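Local coordinates for protein ICChI, a glycosylated chitinase (Ipomoea carnea, PDB 6IDN) that hydrolyses chitin and also has lysozyme activity, probably cleaving beta-1,4 glycosidic links as other TIM-barrel hydrolases of family 18 do, at residues Ser15-Asp21 with Ser62-Cys67; Thr22-Asp26 with Ser265-Lys269; Leu87-Ala93 with Asp132-Leu137; Gly79-Tyr85 with Asp125-Gly129; Tyr184-His190 with Ala225-Gly229. One frame throughout, in Å; residues are numbered along the deposited sequence. Where two conformers were deposited one is given.

The five contacts are spread around one TIM barrel. Interactions 1 and 2 adjoin, their centres 15 Å apart, and touch where Thr-19 O meets Tyr-25 CD2 at 3.3 Å; interaction 2 lies at the starts of the barrel strands. Interactions 3 and 4 form a second pair, both across the chain's centre from interaction 2 and also 15 Å apart between centres, with Tyr-134 OH packed 3.5 Å from Tyr-85 CD2. Interactions 4 and 5 lie on loops leaving the other ends of the strands, where family 18 enzymes keep their active site; their nearest atoms are about 6 Å apart. Interactions 1 and 3, centres 32 Å apart, join neighbouring outer helices on opposite sides of the centre.

Interaction 1: residues Ser15-Asp21 with Ser62-Cys67; sequences SLRETCD and SEISYC
Cys-20 and Cys-67 are joined by a disulfide, SG to SG 2.0 Å, that ties together the first two helices of the outer layer of the TIM barrel. Helices 16-21 and 62-67 run almost parallel, 12° apart, with axes 9.1 Å from each other. On the surface side of this covalent link Arg-17 sets its guanidinium, tilted and NH1 foremost, over a face of the Tyr-66 ring, a cation-pi contact with CZ 4.2 Å from the ring centroid; NH1 lies over the centre. CG of Arg-17 stands anti to the backbone N (chi1 174°) and the chain then bends at chi3 (-65°), which turns the guanidinium onto the ring. Tyr-66 OH donates to Asp-21 OD1 at the ring's edge, although the modelled separation is short enough to make its exact length doubtful. On the barrel side, Leu-16 CD2 packs 3.7 Å from Ile-64 CG1, apolar branches suited to a place where Leu-16 also rests on Trp-7 and Ile-28 of the barrel strands.

Glu-63 is a polar partner from the other helix at the start of helix 16-21. Its extended side chain brings OE1 to Arg-17 N at 3.0 Å, using an amide that the first turn of a helix has no carbonyl to satisfy. The same turn is closed by a capping box: Ser-15 OG accepts from Glu-18 N, while Glu-18 OE1 accepts from Ser-15 N. Beside it, a water accepts from Leu-16 N at 2.9 Å and donates to Glu-63 OE1 at 2.8 Å.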
# COMPACT_ATOMS: atom_id res chain seq x y z
N SER A 15 1.97 -5.62 17.40
CA SER A 15 1.86 -6.79 16.53
C SER A 15 0.81 -6.55 15.45
O SER A 15 -0.00 -5.62 15.52
CB SER A 15 1.52 -8.03 17.36
OG SER A 15 0.19 -7.96 17.86
N LEU A 16 0.84 -7.40 14.43
CA LEU A 16 -0.19 -7.31 13.40
C LEU A 16 -1.56 -7.59 14.00
O LEU A 16 -2.54 -6.92 13.65
CB LEU A 16 0.13 -8.29 12.27
CG LEU A 16 -0.84 -8.34 11.10
CD1 LEU A 16 -0.88 -7.03 10.32
CD2 LEU A 16 -0.46 -9.51 10.19
N ARG A 17 -1.65 -8.55 14.92
CA ARG A 17 -2.91 -8.83 15.59
C ARG A 17 -3.43 -7.61 16.34
O ARG A 17 -4.61 -7.27 16.26
CB ARG A 17 -2.77 -10.02 16.55
CG ARG A 17 -4.02 -10.27 17.39
CD ARG A 17 -3.86 -11.39 18.42
NE ARG A 17 -3.67 -12.69 17.76
CZ ARG A 17 -4.65 -13.53 17.47
NH1 ARG A 17 -5.91 -13.23 17.78
NH2 ARG A 17 -4.38 -14.68 16.87
N GLU A 18 -2.55 -6.95 17.10
CA GLU A 18 -2.96 -5.75 17.82
C GLU A 18 -3.38 -4.65 16.87
O GLU A 18 -4.33 -3.90 17.14
CB GLU A 18 -1.82 -5.27 18.72
CG GLU A 18 -1.59 -6.16 19.93
CD GLU A 18 -0.27 -5.89 20.62
OE1 GLU A 18 0.60 -5.21 20.03
OE2 GLU A 18 -0.09 -6.34 21.76
N THR A 19 -2.67 -4.52 15.75
CA THR A 19 -3.05 -3.55 14.74
C THR A 19 -4.46 -3.82 14.22
O THR A 19 -5.30 -2.91 14.14
CB THR A 19 -2.02 -3.58 13.62
OG1 THR A 19 -0.75 -3.20 14.16
CG2 THR A 19 -2.40 -2.64 12.47
N CYS A 20 -4.76 -5.08 13.90
CA CYS A 20 -6.10 -5.40 13.45
C CYS A 20 -7.12 -5.19 14.56
O CYS A 20 -8.25 -4.75 14.30
CB CYS A 20 -6.15 -6.83 12.93
SG CYS A 20 -5.25 -6.95 11.38
N ASP A 21 -6.75 -5.49 15.81
CA ASP A 21 -7.67 -5.36 16.93
C ASP A 21 -7.99 -3.91 17.30
O ASP A 21 -8.84 -3.68 18.16
CB ASP A 21 -7.11 -6.11 18.14
CG ASP A 21 -7.49 -7.59 18.15
OD1 ASP A 21 -8.56 -7.94 17.60
OD2 ASP A 21 -6.73 -8.41 18.70
N SER A 62 -0.85 -17.01 11.46
CA SER A 62 -2.01 -17.05 12.35
C SER A 62 -2.60 -15.66 12.55
O SER A 62 -3.82 -15.51 12.68
CB SER A 62 -1.62 -17.66 13.70
OG SER A 62 -1.34 -19.05 13.57
N GLU A 63 -1.75 -14.62 12.58
CA GLU A 63 -2.25 -13.27 12.77
C GLU A 63 -2.88 -12.73 11.49
O GLU A 63 -3.90 -12.03 11.54
CB GLU A 63 -1.12 -12.36 13.26
CG GLU A 63 -0.44 -12.91 14.52
CD GLU A 63 0.48 -11.92 15.23
OE1 GLU A 63 0.39 -10.71 14.98
OE2 GLU A 63 1.29 -12.38 16.07
N ILE A 64 -2.30 -13.07 10.33
CA ILE A 64 -2.93 -12.73 9.05
C ILE A 64 -4.30 -13.39 8.97
O ILE A 64 -5.30 -12.75 8.63
CB ILE A 64 -2.02 -13.16 7.89
CG1 ILE A 64 -0.70 -12.38 7.90
CG2 ILE A 64 -2.73 -12.98 6.53
CD1 ILE A 64 0.40 -13.02 7.05
N SER A 65 -4.37 -14.69 9.29
CA SER A 65 -5.65 -15.38 9.26
C SER A 65 -6.66 -14.70 10.18
O SER A 65 -7.84 -14.56 9.84
CB SER A 65 -5.47 -16.84 9.65
OG SER A 65 -6.64 -17.58 9.36
N TYR A 66 -6.20 -14.28 11.36
CA TYR A 66 -7.10 -13.63 12.31
C TYR A 66 -7.58 -12.29 11.76
O TYR A 66 -8.77 -11.97 11.83
CB TYR A 66 -6.40 -13.44 13.65
CG TYR A 66 -7.17 -12.59 14.62
CD1 TYR A 66 -8.24 -13.11 15.34
CD2 TYR A 66 -6.84 -11.25 14.81
CE1 TYR A 66 -8.96 -12.32 16.23
CE2 TYR A 66 -7.55 -10.46 15.70
CZ TYR A 66 -8.60 -11.00 16.40
OH TYR A 66 -9.31 -10.20 17.28
N CYS A 67 -6.67 -11.49 11.20
CA CYS A 67 -7.07 -10.23 10.58
C CYS A 67 -8.11 -10.47 9.49
O CYS A 67 -9.12 -9.78 9.42
CB CYS A 67 -5.85 -9.53 9.98
SG CYS A 67 -4.69 -8.90 11.17
O HOH W 1 2.90 -9.49 14.46
O HOH W 2 -0.99 -12.41 18.53

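Interaction 2: residues Thr22-Asp26 with Ser265-Lys269; sequences TDDYD and SSKIK
Lys-269 reaches over Asp-24 and delivers NZ to the Asp-24 carbonyl, 2.9 Å from O and well above the carbonyl plane. The close-packed part lies beside it, where the Asp-24 side chain points at the last turn of the C-terminal helix. Its OD2 sits 3.0 Å from Ser-265 OG and, through its syn lone pair, accepts from Ser-266 OG in one of that residue's two conformers, so this second bond is probably only part-time. Small hydroxyl residues suit this turn, since they let the carboxylate come close to the helix backbone. Ser-265 OG also bonds Asp-261, whose carboxylate takes the Tyr-25 hydroxyl as well.

The looser side is wet. Lys-269 forms a salt bridge to Asp-26, NZ to OD2 3.2 Å, and a bend at its last torsion (chi4 81°) turns the ammonium there. One water donates to Asp-23 O at 3.0 Å and another to Asp-26 OD1 at 3.0 Å; each accepts weakly from Lys-269 NZ. Asp-23, exposed, turns its carboxylate away to Lys-70.

The loop lies between helix 16-21 and strand 27-36. Asp-26 OD2 also accepts from Ile-3 N and Tyr-25 packs on Ile-3 and Ile-5, so the contact fastens helix 264-268 beside the start of strand 2-7.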
# COMPACT_ATOMS: atom_id res chain seq x y z
N THR A 22 -7.35 -2.91 16.69
CA THR A 22 -7.83 -1.54 16.87
C THR A 22 -9.21 -1.36 16.27
O THR A 22 -9.94 -0.44 16.68
CB THR A 22 -6.88 -0.52 16.23
OG1 THR A 22 -6.95 -0.61 14.80
CG2 THR A 22 -5.46 -0.76 16.70
N ASP A 23 -9.59 -2.21 15.31
CA ASP A 23 -10.84 -2.10 14.57
C ASP A 23 -10.94 -0.78 13.81
O ASP A 23 -12.03 -0.39 13.38
CB ASP A 23 -12.04 -2.32 15.50
CG ASP A 23 -12.10 -3.73 16.04
OD1 ASP A 23 -11.84 -4.67 15.25
OD2 ASP A 23 -12.38 -3.92 17.24
N ASP A 24 -9.81 -0.10 13.62
CA ASP A 24 -9.76 1.14 12.85
C ASP A 24 -9.44 0.91 11.38
O ASP A 24 -9.69 1.81 10.57
CB ASP A 24 -8.71 2.09 13.43
CG ASP A 24 -9.20 2.81 14.67
OD1 ASP A 24 -10.42 2.76 14.96
OD2 ASP A 24 -8.37 3.43 15.38
N TYR A 25 -8.88 -0.25 11.03
CA TYR A 25 -8.34 -0.45 9.69
C TYR A 25 -9.10 -1.53 8.94
O TYR A 25 -9.46 -2.58 9.50
CB TYR A 25 -6.86 -0.83 9.75
CG TYR A 25 -6.07 0.01 10.72
CD1 TYR A 25 -6.01 1.39 10.59
CD2 TYR A 25 -5.40 -0.58 11.80
CE1 TYR A 25 -5.29 2.16 11.47
CE2 TYR A 25 -4.67 0.20 12.69
CZ TYR A 25 -4.62 1.56 12.52
OH TYR A 25 -3.90 2.34 13.40
N ASP A 26 -9.35 -1.26 7.67
CA ASP A 26 -9.96 -2.22 6.77
C ASP A 26 -8.96 -2.91 5.87
O ASP A 26 -9.28 -3.97 5.33
CB ASP A 26 -10.99 -1.50 5.89
CG ASP A 26 -12.02 -0.76 6.71
OD1 ASP A 26 -13.01 -1.41 7.15
OD2 ASP A 26 -11.82 0.44 6.97
N SER A 265 -6.36 7.85 13.39
CA SER A 265 -7.47 7.11 12.78
C SER A 265 -8.68 7.06 13.69
O SER A 265 -9.82 7.08 13.22
CB SER A 265 -7.02 5.70 12.37
OG SER A 265 -6.55 4.96 13.48
N SER A 266 -8.46 6.98 15.01
CA SER A 266 -9.60 7.00 15.93
C SER A 266 -10.36 8.31 15.82
O SER A 266 -11.59 8.33 15.92
CB SER A 266 -9.13 6.76 17.36
OG SER A 266 -8.65 5.44 17.55
N LYS A 267 -9.65 9.41 15.60
CA LYS A 267 -10.29 10.72 15.52
C LYS A 267 -11.04 10.91 14.20
O LYS A 267 -12.04 11.64 14.17
CB LYS A 267 -9.26 11.84 15.67
CG LYS A 267 -8.73 12.07 17.07
CD LYS A 267 -7.59 13.09 17.04
CE LYS A 267 -6.91 13.23 18.38
NZ LYS A 267 -7.85 13.77 19.38
N ILE A 268 -10.58 10.29 13.12
CA ILE A 268 -11.18 10.56 11.81
C ILE A 268 -12.13 9.46 11.34
O ILE A 268 -12.96 9.73 10.45
CB ILE A 268 -10.09 10.82 10.73
CG1 ILE A 268 -9.30 9.54 10.43
CG2 ILE A 268 -9.18 11.96 11.16
CD1 ILE A 268 -8.36 9.68 9.23
N LYS A 269 -12.06 8.26 11.90
CA LYS A 269 -12.80 7.14 11.31
C LYS A 269 -14.28 7.40 11.10
O LYS A 269 -14.78 7.10 10.00
CB LYS A 269 -12.60 5.86 12.13
CG LYS A 269 -13.22 4.62 11.46
CD LYS A 269 -12.53 3.33 11.84
CE LYS A 269 -13.05 2.13 11.04
NZ LYS A 269 -12.46 2.00 9.66
O HOH W 3 -12.96 -0.95 10.59
O HOH W 4 -14.99 0.11 8.80

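Interaction 3: residues Leu87-Ala93 with Asp132-Leu137; sequences LSSRDDA and DYYDTL
Tyr-133 lays one face of its ring against the backbone of Ser-89 and Arg-90: Ser-89 C stands 3.7 Å above the ring plane over its centre, Arg-90 N nearer the rim, and Leu-87 O meets the edge in plane. A broad aromatic face suits a flat peptide. Next to it Leu-87 CD1 sits over a face of Tyr-134, a CH-pi contact 3.9 Å from the ring centroid and 24° off its normal. CD1 also comes within 3.5 Å of Tyr-133 O, and Leu-137 CB packs against the same methyl. These are the N-terminal ends of helices 90-103 and 134-148, neighbours in the outer layer of the TIM barrel, linked in sequence through strand 121-126. Where the helices draw together, Ala-93 is small enough for its CB to nestle against Thr-136 CG2 at 3.8 Å, while Leu-137 CD1 lies 3.5 Å from Ala-93 O. At the surface Arg-90, bent at chi3 (61°), holds a face of its guanidinium over the Thr-136 side chain. The turn bearing Leu-87 is fixed from behind: Ser-89 OG caps Asp-92 N, and Asp-92 OD2 accepts from Ser-88 N. A water accepts from Leu-87 N at 2.9 Å and lies 2.8 Å from Asp-132 O, to which it probably donates.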
# COMPACT_ATOMS: atom_id res chain seq x y z
N LEU A 87 12.76 -3.97 -12.22
CA LEU A 87 12.48 -5.06 -13.14
C LEU A 87 13.27 -4.85 -14.42
O LEU A 87 13.37 -3.72 -14.91
CB LEU A 87 10.99 -5.12 -13.45
CG LEU A 87 10.11 -5.21 -12.21
CD1 LEU A 87 8.67 -4.92 -12.59
CD2 LEU A 87 10.23 -6.59 -11.55
N SER A 88 13.82 -5.93 -14.97
CA SER A 88 14.73 -5.79 -16.09
C SER A 88 14.12 -6.10 -17.45
O SER A 88 14.73 -5.76 -18.48
CB SER A 88 15.98 -6.66 -15.87
OG SER A 88 15.62 -8.01 -15.64
N SER A 89 12.92 -6.70 -17.50
CA SER A 89 12.34 -7.15 -18.76
C SER A 89 10.91 -7.61 -18.51
O SER A 89 10.48 -7.76 -17.36
CB SER A 89 13.13 -8.31 -19.36
OG SER A 89 12.95 -9.47 -18.59
N ARG A 90 10.17 -7.86 -19.60
CA ARG A 90 8.83 -8.43 -19.45
C ARG A 90 8.90 -9.80 -18.79
O ARG A 90 8.06 -10.14 -17.94
CB ARG A 90 8.13 -8.56 -20.81
CG ARG A 90 7.77 -7.28 -21.55
CD ARG A 90 6.97 -7.60 -22.82
NE ARG A 90 5.73 -8.27 -22.46
CZ ARG A 90 4.57 -7.67 -22.22
NH1 ARG A 90 4.46 -6.35 -22.35
NH2 ARG A 90 3.52 -8.39 -21.84
N ASP A 91 9.88 -10.62 -19.17
CA ASP A 91 10.02 -11.94 -18.57
C ASP A 91 10.38 -11.84 -17.09
O ASP A 91 9.94 -12.68 -16.29
CB ASP A 91 11.08 -12.76 -19.32
CG ASP A 91 10.59 -13.23 -20.69
OD1 ASP A 91 9.37 -13.13 -20.97
OD2 ASP A 91 11.43 -13.71 -21.48
N ASP A 92 11.17 -10.84 -16.72
CA ASP A 92 11.50 -10.63 -15.31
C ASP A 92 10.26 -10.28 -14.53
O ASP A 92 10.06 -10.75 -13.40
CB ASP A 92 12.55 -9.52 -15.17
CG ASP A 92 13.11 -9.42 -13.76
OD1 ASP A 92 13.41 -10.47 -13.14
OD2 ASP A 92 13.26 -8.28 -13.26
N ALA A 93 9.40 -9.45 -15.13
CA ALA A 93 8.14 -9.11 -14.48
C ALA A 93 7.29 -10.35 -14.26
O ALA A 93 6.68 -10.51 -13.20
CB ALA A 93 7.40 -8.06 -15.31
N ASP A 132 10.23 0.89 -15.33
CA ASP A 132 9.79 0.02 -16.41
C ASP A 132 9.21 -1.30 -15.90
O ASP A 132 9.68 -1.89 -14.92
CB ASP A 132 10.96 -0.29 -17.36
CG ASP A 132 11.30 0.87 -18.28
OD1 ASP A 132 10.48 1.81 -18.36
OD2 ASP A 132 12.37 0.83 -18.93
N TYR A 133 8.20 -1.78 -16.62
CA TYR A 133 7.61 -3.13 -16.52
C TYR A 133 6.72 -3.35 -15.31
O TYR A 133 6.25 -4.49 -15.11
CB TYR A 133 8.68 -4.23 -16.57
CG TYR A 133 9.60 -4.07 -17.75
CD1 TYR A 133 9.13 -4.18 -19.04
CD2 TYR A 133 10.94 -3.78 -17.56
CE1 TYR A 133 9.95 -4.01 -20.12
CE2 TYR A 133 11.78 -3.60 -18.63
CZ TYR A 133 11.29 -3.73 -19.91
OH TYR A 133 12.14 -3.55 -20.99
N TYR A 134 6.43 -2.33 -14.50
CA TYR A 134 5.44 -2.51 -13.44
C TYR A 134 4.04 -2.69 -14.00
O TYR A 134 3.19 -3.34 -13.36
CB TYR A 134 5.51 -1.33 -12.46
CG TYR A 134 6.75 -1.40 -11.60
CD1 TYR A 134 6.87 -2.40 -10.65
CD2 TYR A 134 7.79 -0.50 -11.75
CE1 TYR A 134 8.01 -2.50 -9.86
CE2 TYR A 134 8.94 -0.60 -10.97
CZ TYR A 134 9.04 -1.59 -10.02
OH TYR A 134 10.17 -1.69 -9.25
N ASP A 135 3.77 -2.14 -15.19
CA ASP A 135 2.52 -2.47 -15.87
C ASP A 135 2.43 -3.97 -16.17
O ASP A 135 1.38 -4.59 -15.96
CB ASP A 135 2.35 -1.64 -17.16
CG ASP A 135 3.56 -1.65 -18.10
OD1 ASP A 135 4.67 -2.09 -17.75
OD2 ASP A 135 3.38 -1.14 -19.25
N THR A 136 3.53 -4.55 -16.65
CA THR A 136 3.56 -5.99 -16.94
C THR A 136 3.42 -6.81 -15.66
O THR A 136 2.69 -7.81 -15.63
CB THR A 136 4.85 -6.33 -17.70
OG1 THR A 136 4.95 -5.50 -18.88
CG2 THR A 136 4.89 -7.79 -18.13
N LEU A 137 4.08 -6.37 -14.57
CA LEU A 137 3.94 -7.08 -13.30
C LEU A 137 2.48 -7.10 -12.85
O LEU A 137 1.97 -8.15 -12.43
CB LEU A 137 4.85 -6.44 -12.23
CG LEU A 137 4.77 -7.02 -10.80
CD1 LEU A 137 5.08 -8.53 -10.81
CD2 LEU A 137 5.70 -6.27 -9.87
O HOH W 5 11.73 -1.42 -13.02

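Interaction 4: residues Gly79-Tyr85 with Asp125-Gly129; sequences GGGTGNY and DIEDG
The ring of Tyr-85 points its hydroxyl into the 125-129 segment, with Glu-127 N near the ring plane at its edge. One face has a water 3.9 Å above its centre; the opposite face is pressed by Gly-79 CA, 3.3 Å above the plane and toward the rim. Gly-80 O lies in plane at the edge, and the Asp-128 carboxylate is turned 86° to the ring. Tyr-85 CG stands between its backbone N and carbonyl carbon (chi1 59°), which folds the ring back under the glycine loop.

The hydroxyl is thereby surrounded by polar atoms. It accepts from Glu-127 N at 3.0 Å, nearly straight at 166°, and weakly from Asp-128 N; Gly-80 O and Asp-128 OD1 each lie 2.6 Å from Tyr-85 OH. A tyrosine suits this place because its ring fills the apolar side, with CE2 4.0 Å from Ile-126 CD1, while its hydroxyl takes up backbone N-H groups of the other segment. The water on the ring face donates to both Tyr-85 O and Asp-128 OD2.

Parallel strand pairing continues through Gly-80 N to Asp-125 O, 2.9 Å. Gly-79 and Gly-80 have positive phi, and a beta-carbon on Gly-79 would strike that carbonyl. Asp-125, Ile-126 and Glu-127 end the DxxDxDxE signature of family 18, whose glutamate is the general acid in relatives, so this edge probably borders the active site.

Strands 73-80 and 121-126 are neighbours in the barrel; Tyr-85 meets Phe-36 of strand 27-36, and Tyr-134 of helix 134-148 packs on both Tyr-85 and Ile-126.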
# COMPACT_ATOMS: atom_id res chain seq x y z
N GLY A 79 8.61 -2.50 -2.37
CA GLY A 79 9.42 -1.33 -2.61
C GLY A 79 9.72 -0.50 -1.39
O GLY A 79 10.43 -0.95 -0.48
N GLY A 80 9.17 0.71 -1.33
CA GLY A 80 9.44 1.61 -0.24
C GLY A 80 10.62 2.51 -0.53
O GLY A 80 11.21 2.51 -1.62
N GLY A 81 10.99 3.29 0.49
CA GLY A 81 11.93 4.37 0.26
C GLY A 81 13.36 3.93 0.04
O GLY A 81 14.14 4.63 -0.61
N THR A 82 13.74 2.77 0.59
CA THR A 82 15.12 2.31 0.54
C THR A 82 15.13 0.87 0.07
O THR A 82 14.54 0.00 0.71
CB THR A 82 15.79 2.41 1.92
OG1 THR A 82 15.74 3.77 2.38
CG2 THR A 82 17.25 1.94 1.84
N GLY A 83 15.79 0.61 -1.05
CA GLY A 83 15.81 -0.77 -1.51
C GLY A 83 16.68 -0.96 -2.72
O GLY A 83 17.25 -0.02 -3.27
N ASN A 84 16.79 -2.23 -3.10
CA ASN A 84 17.46 -2.67 -4.31
C ASN A 84 16.43 -3.39 -5.18
O ASN A 84 16.42 -4.62 -5.27
CB ASN A 84 18.64 -3.61 -3.97
CG ASN A 84 19.33 -4.16 -5.20
OD1 ASN A 84 19.34 -3.53 -6.25
ND2 ASN A 84 19.88 -5.36 -5.07
N TYR A 85 15.53 -2.62 -5.78
CA TYR A 85 14.48 -3.25 -6.57
C TYR A 85 14.31 -2.52 -7.90
O TYR A 85 14.46 -1.30 -7.97
CB TYR A 85 13.16 -3.30 -5.80
CG TYR A 85 12.61 -1.96 -5.36
CD1 TYR A 85 12.92 -1.43 -4.12
CD2 TYR A 85 11.73 -1.24 -6.17
CE1 TYR A 85 12.41 -0.21 -3.71
CE2 TYR A 85 11.21 -0.02 -5.76
CZ TYR A 85 11.54 0.49 -4.53
OH TYR A 85 11.02 1.69 -4.13
N ASP A 125 4.41 0.15 -3.94
CA ASP A 125 4.94 1.38 -3.34
C ASP A 125 6.31 1.69 -3.95
O ASP A 125 7.33 1.74 -3.28
CB ASP A 125 5.01 1.25 -1.82
CG ASP A 125 5.29 2.58 -1.13
OD1 ASP A 125 5.22 3.64 -1.79
OD2 ASP A 125 5.61 2.58 0.09
N ILE A 126 6.29 1.89 -5.26
CA ILE A 126 7.52 2.06 -6.04
C ILE A 126 7.96 3.51 -5.92
O ILE A 126 7.32 4.41 -6.46
CB ILE A 126 7.29 1.66 -7.51
CG1 ILE A 126 6.69 0.24 -7.60
CG2 ILE A 126 8.60 1.74 -8.30
CD1 ILE A 126 7.42 -0.82 -6.75
N GLU A 127 9.08 3.75 -5.22
CA GLU A 127 9.58 5.09 -4.96
C GLU A 127 10.96 5.35 -5.52
O GLU A 127 11.46 6.48 -5.40
CB GLU A 127 9.63 5.37 -3.45
CG GLU A 127 8.33 5.25 -2.71
CD GLU A 127 8.51 5.54 -1.23
OE1 GLU A 127 9.23 6.51 -0.90
OE2 GLU A 127 7.94 4.81 -0.40
N ASP A 128 11.62 4.34 -6.08
CA ASP A 128 12.95 4.56 -6.64
C ASP A 128 13.23 3.45 -7.64
O ASP A 128 12.47 2.49 -7.76
CB ASP A 128 14.04 4.65 -5.55
CG ASP A 128 14.36 3.31 -4.92
OD1 ASP A 128 13.45 2.73 -4.30
OD2 ASP A 128 15.52 2.85 -5.00
N GLY A 129 14.33 3.61 -8.37
CA GLY A 129 14.70 2.66 -9.40
C GLY A 129 13.94 2.88 -10.69
O GLY A 129 13.06 3.74 -10.81
O HOH W 6 9.17 4.01 2.75
O HOH W 7 15.54 0.57 -6.40

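Interaction 5: residues Tyr184-His190 with Ala225-Gly229; sequences YNNPRCH and APGGG
Asn-185 hydrogen-bonds the glycine loop at two points. Its backbone N donates to Gly-228 O at 2.8 Å in a nearly straight bond (172°), and its side-chain OD1 accepts a weak, bent bond from Gly-227 N at 3.1 Å. The latter amide belongs to a type I turn from Ala-225 to Gly-228, closed by Gly-228 N on Ala-225 O.

Ring contacts come next. His-190 CG sits between its backbone N and carbonyl carbon (chi1 70°), which turns the ring flat against the 228-229 peptide: Gly-229 N is 3.6 Å above the middle of the ring, and Gly-229 CA makes a CH-pi contact 3.8 Å from its centroid. Pro-187 CA lies against the opposite face, toward its rim. The imidazole is further held within its own loop, where ND1 accepts from Asn-186 N at 3.0 Å.

Apolar packing is modest. Ala-225 CB touches Tyr-184 CD2 at 4.0 Å, and Tyr-184 itself reaches toward Met-254 and Trp-256 of strand 250-256. These loops follow strands 178-182 and 213-219 of the TIM barrel, at the strand ends where family 18 active sites lie, and the first is pinned by the Cys-189 to Cys-160 disulfide.

Glycine suits all three positions, since a beta-carbon would collide with Asn-185 OD1 at Gly-227, His-190 NE2 at Gly-228 or Tyr-184 CA at Gly-229. The contact is therefore mostly backbone against ring and amide, its shape set by the bare glycine chain, with one strong bond and no charged pair across it.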
# COMPACT_ATOMS: atom_id res chain seq x y z
N TYR A 184 1.80 13.93 0.73
CA TYR A 184 2.79 14.30 1.74
C TYR A 184 4.16 14.22 1.12
O TYR A 184 4.37 13.53 0.11
CB TYR A 184 2.72 13.44 3.02
CG TYR A 184 2.71 11.92 2.87
CD1 TYR A 184 1.51 11.24 2.65
CD2 TYR A 184 3.88 11.18 2.98
CE1 TYR A 184 1.47 9.85 2.55
CE2 TYR A 184 3.85 9.79 2.86
CZ TYR A 184 2.65 9.13 2.64
OH TYR A 184 2.61 7.75 2.52
N ASN A 185 5.09 14.94 1.73
CA ASN A 185 6.46 15.08 1.25
C ASN A 185 6.53 15.66 -0.15
O ASN A 185 7.52 15.45 -0.86
CB ASN A 185 7.21 13.74 1.31
CG ASN A 185 7.39 13.24 2.72
OD1 ASN A 185 7.43 14.03 3.66
ND2 ASN A 185 7.52 11.92 2.89
N ASN A 186 5.51 16.41 -0.58
CA ASN A 186 5.59 17.16 -1.83
C ASN A 186 4.78 18.44 -1.68
O ASN A 186 3.57 18.47 -1.94
CB ASN A 186 5.09 16.37 -3.03
CG ASN A 186 5.44 17.06 -4.34
OD1 ASN A 186 5.72 18.25 -4.36
ND2 ASN A 186 5.41 16.31 -5.44
N PRO A 187 5.43 19.54 -1.29
CA PRO A 187 4.71 20.81 -1.09
C PRO A 187 4.05 21.36 -2.34
O PRO A 187 3.28 22.32 -2.24
CB PRO A 187 5.80 21.76 -0.58
CG PRO A 187 6.83 20.84 0.04
CD PRO A 187 6.83 19.62 -0.83
N ARG A 188 4.30 20.78 -3.52
CA ARG A 188 3.61 21.24 -4.71
C ARG A 188 2.14 20.84 -4.70
O ARG A 188 1.30 21.53 -5.30
CB ARG A 188 4.32 20.69 -5.95
CG ARG A 188 5.77 21.18 -6.09
CD ARG A 188 6.53 20.41 -7.17
NE ARG A 188 7.97 20.66 -7.09
CZ ARG A 188 8.91 19.76 -7.41
NH1 ARG A 188 8.55 18.56 -7.86
NH2 ARG A 188 10.19 20.08 -7.29
N CYS A 189 1.78 19.74 -4.03
CA CYS A 189 0.40 19.28 -4.04
C CYS A 189 -0.18 18.92 -2.68
O CYS A 189 -1.39 18.67 -2.62
CB CYS A 189 0.24 18.07 -4.98
SG CYS A 189 1.63 16.87 -4.99
N HIS A 190 0.60 18.86 -1.60
CA HIS A 190 0.05 18.40 -0.33
C HIS A 190 -0.53 19.59 0.44
O HIS A 190 -0.50 20.73 -0.01
CB HIS A 190 1.08 17.59 0.47
CG HIS A 190 2.24 18.36 1.03
ND1 HIS A 190 3.51 17.83 1.06
CD2 HIS A 190 2.31 19.56 1.66
CE1 HIS A 190 4.33 18.69 1.65
NE2 HIS A 190 3.63 19.75 2.02
N ALA A 225 5.93 12.33 8.38
CA ALA A 225 6.31 12.96 7.11
C ALA A 225 6.97 14.29 7.43
O ALA A 225 6.33 15.35 7.38
CB ALA A 225 5.10 13.14 6.19
N PRO A 226 8.26 14.26 7.76
CA PRO A 226 8.97 15.52 8.04
C PRO A 226 8.93 16.49 6.88
O PRO A 226 9.04 17.71 7.10
CB PRO A 226 10.40 15.06 8.33
CG PRO A 226 10.25 13.64 8.81
CD PRO A 226 9.09 13.07 8.03
N GLY A 227 8.76 16.01 5.65
CA GLY A 227 8.66 16.88 4.49
C GLY A 227 7.32 17.56 4.30
O GLY A 227 7.14 18.30 3.33
N GLY A 228 6.37 17.34 5.20
CA GLY A 228 5.12 18.07 5.21
C GLY A 228 3.97 17.22 4.71
O GLY A 228 4.13 16.16 4.11
N GLY A 229 2.77 17.73 4.97
CA GLY A 229 1.54 17.12 4.48
C GLY A 229 0.56 16.72 5.57
O GLY A 229 -0.62 16.48 5.25